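Local coordinates for 3,4-dihydroxy-2-butanone 4-phosphate synthase (Candida albicans, PDB 1TKU), which catalyses the conversion of D-ribulose 5-phosphate to formate and 3,4-dihydroxy-2-butanone 4-phosphate, probably with magnesium or manganese as cofactor, at residues I4-E9 with G189-N194; V58-S63 with A161-E166; A86-C91 with I129-A134. All coordinates share one frame; numbering follows the deposited sequence.

In the fold
Contact 2 lies at the heart of the chain, its centre about 3 Å from the chain's centre and every touching residue buried; contact 3 is also largely buried, while contact 1 is partly buried near the N-terminus, about 16 Å out. Contacts 2 and 3 touch because strands 59-63 and 129-134 are neighbours in a parallel pair, and both reach the bound ribulose 5-phosphate. Contact 1, its centre about 19 Å from that of contact 2, instead concerns strand 191-194, separated from strand 162-166 by strands 34-38 and 21-24 in the mixed sheet. Backbone bonds are several in contacts 2 and 3, whereas contact 1 relies on one, a bridging water and a ring.

Contact 1 of 3, residues I4-E9 with G189-N194; sequences IFTPIE and GIKIIN
Asn194 lays its amide nitrogen over one face of the Phe5 ring: ND2 sits 3.4 Å above the ring plane, over its centre, and the ring and amide planes stand 87° apart, so the NH2 end rather than the flat of the amide meets the ring. On the opposite face Ile4 CG2 is centred as well, 3.6 Å above the plane, which leaves the phenyl sandwiched between a polar and an aliphatic group. Phe5 CD2 also meets Ile192 CG2 at 3.9 Å. The backbone beside the ring is joined by a single direct hydrogen bond, Thr6 N to Ile192 O at 2.8 Å, with a C=O...N angle of 176°; the same carbonyl receives a CA-H...O contact from Phe5. A water completes the link, donating to Ile4 O, accepting from Ile192 N and hydrogen-bonding Thr6 OG1 at 2.7 Å. Set beside its own backbone N (chi1 -65°), Thr6 OG1 faces this water and lies 3.3 Å from Lys191 CB, while the methyl CG2 of Thr6 lies against Lys191 CD. The N-terminal segment crosses strand 191-194 rather than pairing along it; that strand is an outermost one of the mixed sheet within this chain, its backbone paired with strand 21-24 through Ile22 and Met24. Asn194 is the N-cap of helix 195-203: its OD1 accepts from Gln197 N, and this bond helps fix the rotation of the amide that presents ND2 to the ring. Farther out, Phe5 touches Leu178 of helix 178-188 and Gln197, and Ile8, on the first turn of helix 8-16, packs on Leu198 and Tyr201.

Contact 2 of 3, residues V58-S63 with A161-E166; sequences VCVPLS and AGVICE. With 5RP (ribulose-5-phosphate), chain D.
Strands 59-63 and 162-166 run antiparallel, with 142° between their directions, and their pairing helps form a wall of the ribulose 5-phosphate pocket. Cys59 and Ile164 are a hydrogen-bonded pair: Cys59 N donates to Ile164 O at 3.1 Å, and Ile164 N to Cys59 O at 2.9 Å. Beyond them Gly162 N donates to Pro61 O at 3.0 Å, whereas Pro61 N, lacking a hydrogen, cannot answer the Gly162 carbonyl. Ile164 places CG1 between its backbone N and carbonyl carbon (chi1 75°), and chi2 (-59°) then swings CD1 across toward the Pro61 ring, 3.3 Å from Pro61 CD, and tightly against Cys59 CB at 3.2 Å. Ile164 CG1 itself lies 3.0 Å from O13 of ribulose 5-phosphate, and Glu166 OE1 comes within 3.6 Å of C5 of ribulose 5-phosphate. On the other face Val58 CG1 meets Val163 CG2 at 3.5 Å. This valine face is covered by helix 103-114 through Arg106 and Thr110, while strand 129-134 flanks strand 59-63 and strand 34-38 flanks strand 162-166.

Contact 3 of 3, residues A86-C91 with I129-A134; sequences AYTITC and ILPLRA. With 5RP (ribulose-5-phosphate), chain D.
The Tyr87 and Leu132 side chains run alongside each other in the same direction, with Leu132 CD2 set obliquely against the ring at 3.4 Å from Tyr87 CD2; Leu130 CD2 adds a looser contact to the same ring carbon. The branches of Leu132 divide the work: CD2 takes the tyrosine, while Leu132 CD1 lies 3.7 Å from O14 of ribulose 5-phosphate, making this leucine an apolar part of the substrate pocket. Thr88 is turned differently. With OG1 between its backbone N and carbonyl carbon (chi1 71°), the Thr88 hydroxyl donates to Ile89 O at 2.8 Å from above the carbonyl plane and, in the same position, rests against Pro131 CB and CG. The methyl CG2 of Thr88 is left beside the backbone N and packs crosswise on Arg133 CG at 3.3 Å. Thr90 likewise puts OG1 between N and carbonyl carbon (chi1 57°), where it bonds Gly127 N, and CG2 runs alongside Leu130. Cys91 SG meets the outer corner of the proline ring, 3.8 Å from Pro131 CG. Two ladders carry the backbones. Arg133 N donates to Ala86 O and Thr88 N to Pro131 O around Tyr87 and Leu132, then Cys91 N donates to Ile129 O and Ile129 N to Cys91 O, both at 3.1 Å. A register shift of one separates them, and in that interval a water donates to Thr88 O and, at 3.0 Å, to Pro131 O. Strand 129-134 is thus bordered by segment 86-91 and, through backbone bonds of Leu130 and Leu132, by strand 59-63. Helix 103-114 packs on Ile129 and helix 145-155 on Leu132 and Ala134, while Met75 of the second subunit packs on Ile89 and Thr90.

Contact 1 of 3, residues I4-E9 with G189-N194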
# COMPACT_ATOMS: atom_id res chain seq x y z
N ILE B 4 0.02 -3.60 30.33
CA ILE B 4 0.05 -3.78 28.89
C ILE B 4 -0.08 -2.44 28.16
O ILE B 4 0.73 -2.12 27.29
CB ILE B 4 -1.09 -4.70 28.39
CG1 ILE B 4 -0.89 -6.12 28.93
CG2 ILE B 4 -1.13 -4.71 26.86
CD1 ILE B 4 -1.97 -7.10 28.49
N PHE B 5 -1.09 -1.66 28.54
CA PHE B 5 -1.33 -0.37 27.91
C PHE B 5 -0.81 0.84 28.67
O PHE B 5 -0.94 0.93 29.89
CB PHE B 5 -2.83 -0.21 27.64
CG PHE B 5 -3.42 -1.33 26.83
CD1 PHE B 5 -4.06 -2.39 27.45
CD2 PHE B 5 -3.28 -1.35 25.45
CE1 PHE B 5 -4.56 -3.46 26.71
CE2 PHE B 5 -3.77 -2.41 24.70
CZ PHE B 5 -4.41 -3.47 25.33
N THR B 6 -0.22 1.77 27.92
CA THR B 6 0.34 3.00 28.47
C THR B 6 -0.75 4.03 28.77
O THR B 6 -1.68 4.21 27.98
CB THR B 6 1.34 3.63 27.46
OG1 THR B 6 2.46 2.74 27.29
CG2 THR B 6 1.84 4.98 27.96
N PRO B 7 -0.65 4.73 29.92
CA PRO B 7 -1.65 5.74 30.28
C PRO B 7 -1.67 6.79 29.17
O PRO B 7 -0.62 7.17 28.66
CB PRO B 7 -1.11 6.31 31.59
CG PRO B 7 -0.35 5.15 32.18
CD PRO B 7 0.37 4.59 30.97
N ILE B 8 -2.85 7.27 28.80
CA ILE B 8 -2.97 8.24 27.72
C ILE B 8 -2.05 9.46 27.79
O ILE B 8 -1.45 9.83 26.78
CB ILE B 8 -4.43 8.73 27.54
CG1 ILE B 8 -5.30 7.59 26.99
CG2 ILE B 8 -4.50 9.90 26.56
CD1 ILE B 8 -5.50 6.47 27.95
N GLU B 9 -1.93 10.10 28.95
CA GLU B 9 -1.09 11.28 29.03
C GLU B 9 0.38 11.02 28.74
O GLU B 9 1.07 11.87 28.18
CB GLU B 9 -1.29 12.00 30.37
CG GLU B 9 -2.70 12.57 30.49
CD GLU B 9 -2.91 13.48 31.69
OE1 GLU B 9 -4.02 14.07 31.79
OE2 GLU B 9 -2.00 13.62 32.53
N GLY B 189 10.64 -0.62 21.49
CA GLY B 189 10.42 0.47 22.42
C GLY B 189 9.29 1.40 22.02
O GLY B 189 9.43 2.62 22.04
N ILE B 190 8.15 0.81 21.65
CA ILE B 190 6.98 1.56 21.24
C ILE B 190 5.84 1.27 22.21
O ILE B 190 5.53 0.12 22.50
CB ILE B 190 6.56 1.18 19.80
CG1 ILE B 190 7.67 1.58 18.83
CG2 ILE B 190 5.23 1.85 19.45
CD1 ILE B 190 7.49 1.05 17.41
N LYS B 191 5.23 2.33 22.73
CA LYS B 191 4.12 2.22 23.68
C LYS B 191 2.85 1.76 22.99
O LYS B 191 2.65 2.02 21.80
CB LYS B 191 3.88 3.56 24.37
CG LYS B 191 4.98 3.98 25.35
CD LYS B 191 4.81 5.44 25.75
CE LYS B 191 5.62 5.80 26.99
NZ LYS B 191 7.05 5.43 26.87
N ILE B 192 1.98 1.10 23.75
CA ILE B 192 0.72 0.59 23.22
C ILE B 192 -0.48 1.16 23.97
O ILE B 192 -0.44 1.30 25.20
CB ILE B 192 0.65 -0.95 23.33
CG1 ILE B 192 1.92 -1.59 22.76
CG2 ILE B 192 -0.57 -1.48 22.59
CD1 ILE B 192 3.12 -1.51 23.69
N ILE B 193 -1.53 1.51 23.23
CA ILE B 193 -2.75 2.04 23.83
C ILE B 193 -3.92 1.46 23.05
O ILE B 193 -3.72 0.78 22.04
CB ILE B 193 -2.85 3.60 23.74
CG1 ILE B 193 -2.87 4.05 22.27
CG2 ILE B 193 -1.71 4.25 24.49
CD1 ILE B 193 -1.56 3.87 21.54
N ASN B 194 -5.14 1.69 23.53
CA ASN B 194 -6.31 1.21 22.80
C ASN B 194 -7.35 2.33 22.72
O ASN B 194 -7.35 3.24 23.55
CB ASN B 194 -6.89 -0.09 23.41
CG ASN B 194 -7.41 0.09 24.82
OD1 ASN B 194 -8.46 0.70 25.04
ND2 ASN B 194 -6.67 -0.45 25.79
O HOH W 1 2.46 0.11 26.60

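Contact 2 of 3, residues V58-S63 with A161-E166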
# COMPACT_ATOMS: atom_id res chain seq x y z
N VAL B 58 -0.19 2.56 3.34
CA VAL B 58 -0.12 3.70 4.25
C VAL B 58 -1.17 4.78 4.01
O VAL B 58 -1.28 5.33 2.90
CB VAL B 58 1.28 4.34 4.21
CG1 VAL B 58 1.37 5.47 5.22
CG2 VAL B 58 2.33 3.27 4.53
N CYS B 59 -1.93 5.07 5.06
CA CYS B 59 -3.00 6.06 5.00
C CYS B 59 -2.72 7.27 5.88
O CYS B 59 -1.99 7.17 6.87
CB CYS B 59 -4.32 5.43 5.44
SG CYS B 59 -4.85 4.05 4.43
N VAL B 60 -3.31 8.40 5.52
CA VAL B 60 -3.11 9.63 6.27
C VAL B 60 -4.43 10.26 6.71
O VAL B 60 -5.06 10.99 5.95
CB VAL B 60 -2.30 10.66 5.45
CG1 VAL B 60 -2.17 11.96 6.22
CG2 VAL B 60 -0.91 10.10 5.15
N PRO B 61 -4.88 9.96 7.94
CA PRO B 61 -6.13 10.52 8.45
C PRO B 61 -6.04 12.04 8.57
O PRO B 61 -5.07 12.59 9.09
CB PRO B 61 -6.26 9.85 9.82
CG PRO B 61 -5.67 8.51 9.57
CD PRO B 61 -4.42 8.85 8.79
N LEU B 62 -7.08 12.72 8.07
CA LEU B 62 -7.18 14.17 8.11
C LEU B 62 -8.62 14.45 8.51
O LEU B 62 -9.48 13.59 8.35
CB LEU B 62 -6.93 14.77 6.72
CG LEU B 62 -5.59 14.57 6.02
CD1 LEU B 62 -5.70 15.04 4.57
CD2 LEU B 62 -4.50 15.34 6.76
N SER B 63 -8.89 15.64 9.03
CA SER B 63 -10.26 15.97 9.39
C SER B 63 -10.97 16.26 8.07
O SER B 63 -10.33 16.56 7.06
CB SER B 63 -10.29 17.21 10.28
OG SER B 63 -9.79 18.33 9.57
N ALA B 161 -3.84 15.78 11.84
CA ALA B 161 -3.46 14.84 10.79
C ALA B 161 -2.55 13.77 11.36
O ALA B 161 -1.67 14.05 12.18
CB ALA B 161 -2.75 15.59 9.67
N GLY B 162 -2.76 12.53 10.93
CA GLY B 162 -1.93 11.44 11.41
C GLY B 162 -1.59 10.53 10.25
O GLY B 162 -2.01 10.77 9.12
N VAL B 163 -0.83 9.48 10.54
CA VAL B 163 -0.46 8.52 9.51
C VAL B 163 -0.48 7.14 10.16
O VAL B 163 0.00 6.96 11.28
CB VAL B 163 0.93 8.85 8.91
CG1 VAL B 163 1.97 8.92 10.01
CG2 VAL B 163 1.30 7.83 7.85
N ILE B 164 -1.07 6.17 9.47
CA ILE B 164 -1.21 4.84 10.04
C ILE B 164 -1.03 3.69 9.05
O ILE B 164 -1.06 3.89 7.83
CB ILE B 164 -2.61 4.67 10.68
CG1 ILE B 164 -3.67 4.50 9.59
CG2 ILE B 164 -2.96 5.90 11.52
CD1 ILE B 164 -3.77 5.64 8.62
N CYS B 165 -0.85 2.49 9.59
CA CYS B 165 -0.73 1.28 8.80
C CYS B 165 -0.77 0.07 9.72
O CYS B 165 -0.35 0.14 10.88
CB CYS B 165 0.55 1.26 7.96
SG CYS B 165 0.34 0.28 6.43
N GLU B 166 -1.29 -1.05 9.20
CA GLU B 166 -1.44 -2.29 9.96
C GLU B 166 -0.16 -3.11 10.13
O GLU B 166 0.53 -3.40 9.14
CB GLU B 166 -2.48 -3.19 9.29
CG GLU B 166 -3.83 -2.54 8.99
CD GLU B 166 -3.90 -1.92 7.60
OE1 GLU B 166 -5.03 -1.63 7.16
OE2 GLU B 166 -2.85 -1.71 6.95
C2 5RP D . -7.52 -0.70 9.78
C3 5RP D . -6.78 0.62 9.83
C5 5RP D . -6.48 1.34 8.52
O13 5RP D . -5.48 2.38 8.61
C6 5RP D . -7.79 1.93 7.89
O14 5RP D . -7.52 2.48 6.58
C7 5RP D . -8.44 3.06 8.75
O8 5RP D . -9.10 2.47 9.87
P9 5RP D . -10.62 2.78 10.27
O12 5RP D . -11.64 2.32 9.13
O11 5RP D . -10.82 4.35 10.56
O10 5RP D . -10.89 1.99 11.64
O4 5RP D . -6.44 1.13 10.89
O1 5RP D . -7.68 -1.28 11.09

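Contact 3 of 3, residues A86-C91 with I129-A134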
# COMPACT_ATOMS: atom_id res chain seq x y z
N ALA B 86 -13.12 6.13 5.05
CA ALA B 86 -13.42 7.13 4.04
C ALA B 86 -12.19 7.55 3.25
O ALA B 86 -11.58 8.58 3.54
CB ALA B 86 -14.05 8.36 4.71
N TYR B 87 -11.84 6.77 2.24
CA TYR B 87 -10.69 7.10 1.41
C TYR B 87 -11.01 8.29 0.51
O TYR B 87 -12.13 8.43 0.03
CB TYR B 87 -10.30 5.93 0.51
CG TYR B 87 -9.90 4.67 1.22
CD1 TYR B 87 -10.82 3.63 1.41
CD2 TYR B 87 -8.60 4.48 1.67
CE1 TYR B 87 -10.44 2.44 2.02
CE2 TYR B 87 -8.21 3.30 2.28
CZ TYR B 87 -9.13 2.28 2.46
OH TYR B 87 -8.75 1.12 3.09
N THR B 88 -10.02 9.14 0.29
CA THR B 88 -10.19 10.26 -0.62
C THR B 88 -9.39 9.83 -1.84
O THR B 88 -8.77 8.76 -1.83
CB THR B 88 -9.56 11.56 -0.07
OG1 THR B 88 -8.13 11.47 -0.11
CG2 THR B 88 -10.00 11.81 1.37
N ILE B 89 -9.42 10.63 -2.90
CA ILE B 89 -8.61 10.30 -4.06
C ILE B 89 -7.18 10.34 -3.53
O ILE B 89 -6.87 11.13 -2.63
CB ILE B 89 -8.79 11.35 -5.19
CG1 ILE B 89 -10.14 11.17 -5.88
CG2 ILE B 89 -7.69 11.20 -6.23
CD1 ILE B 89 -11.35 11.42 -5.00
N THR B 90 -6.31 9.48 -4.04
CA THR B 90 -4.93 9.44 -3.57
C THR B 90 -4.13 10.64 -4.06
O THR B 90 -4.57 11.36 -4.96
CB THR B 90 -4.24 8.14 -4.01
OG1 THR B 90 -4.29 8.03 -5.43
CG2 THR B 90 -4.94 6.93 -3.38
N CYS B 91 -2.95 10.87 -3.49
CA CYS B 91 -2.14 12.02 -3.89
C CYS B 91 -0.65 11.93 -3.56
O CYS B 91 -0.22 11.09 -2.78
CB CYS B 91 -2.71 13.29 -3.24
SG CYS B 91 -2.47 13.36 -1.43
N ILE B 129 -0.17 8.14 -1.70
CA ILE B 129 -0.59 8.25 -0.31
C ILE B 129 -2.11 8.22 -0.30
O ILE B 129 -2.75 8.80 -1.18
CB ILE B 129 -0.08 9.56 0.35
CG1 ILE B 129 1.37 9.38 0.81
CG2 ILE B 129 -0.98 9.96 1.52
CD1 ILE B 129 1.56 8.36 1.93
N LEU B 130 -2.68 7.52 0.68
CA LEU B 130 -4.13 7.39 0.82
C LEU B 130 -4.69 8.25 1.97
O LEU B 130 -4.70 7.82 3.12
CB LEU B 130 -4.50 5.93 1.08
CG LEU B 130 -4.18 4.90 -0.02
CD1 LEU B 130 -3.48 3.70 0.60
CD2 LEU B 130 -5.45 4.46 -0.72
N PRO B 131 -5.17 9.46 1.66
CA PRO B 131 -5.72 10.30 2.74
C PRO B 131 -7.07 9.73 3.17
O PRO B 131 -7.80 9.16 2.36
CB PRO B 131 -5.86 11.67 2.08
CG PRO B 131 -4.87 11.63 0.94
CD PRO B 131 -5.06 10.23 0.41
N LEU B 132 -7.40 9.89 4.45
CA LEU B 132 -8.67 9.40 4.97
C LEU B 132 -9.40 10.56 5.62
O LEU B 132 -8.76 11.44 6.20
CB LEU B 132 -8.45 8.30 6.01
CG LEU B 132 -7.57 7.12 5.58
CD1 LEU B 132 -7.49 6.13 6.73
CD2 LEU B 132 -8.15 6.46 4.34
N ARG B 133 -10.72 10.57 5.54
CA ARG B 133 -11.50 11.64 6.13
C ARG B 133 -12.13 11.25 7.47
O ARG B 133 -13.07 10.46 7.51
CB ARG B 133 -12.61 12.09 5.16
CG ARG B 133 -12.08 12.63 3.84
CD ARG B 133 -13.21 13.17 2.96
NE ARG B 133 -13.86 14.33 3.56
CZ ARG B 133 -14.78 15.07 2.97
NH1 ARG B 133 -15.19 14.78 1.74
NH2 ARG B 133 -15.31 16.11 3.61
N ALA B 134 -11.60 11.81 8.55
CA ALA B 134 -12.12 11.53 9.89
C ALA B 134 -13.39 12.35 10.08
O ALA B 134 -13.43 13.53 9.73
CB ALA B 134 -11.09 11.91 10.94
C2 5RP D . -7.52 -0.70 9.78
C3 5RP D . -6.78 0.62 9.83
C5 5RP D . -6.48 1.34 8.52
O13 5RP D . -5.48 2.38 8.61
C6 5RP D . -7.79 1.93 7.89
O14 5RP D . -7.52 2.48 6.58
C7 5RP D . -8.44 3.06 8.75
O8 5RP D . -9.10 2.47 9.87
P9 5RP D . -10.62 2.78 10.27
O12 5RP D . -11.64 2.32 9.13
O11 5RP D . -10.82 4.35 10.56
O10 5RP D . -10.89 1.99 11.64
O4 5RP D . -6.44 1.13 10.89
O1 5RP D . -7.68 -1.28 11.09
O HOH W 2 -7.16 7.43 0.02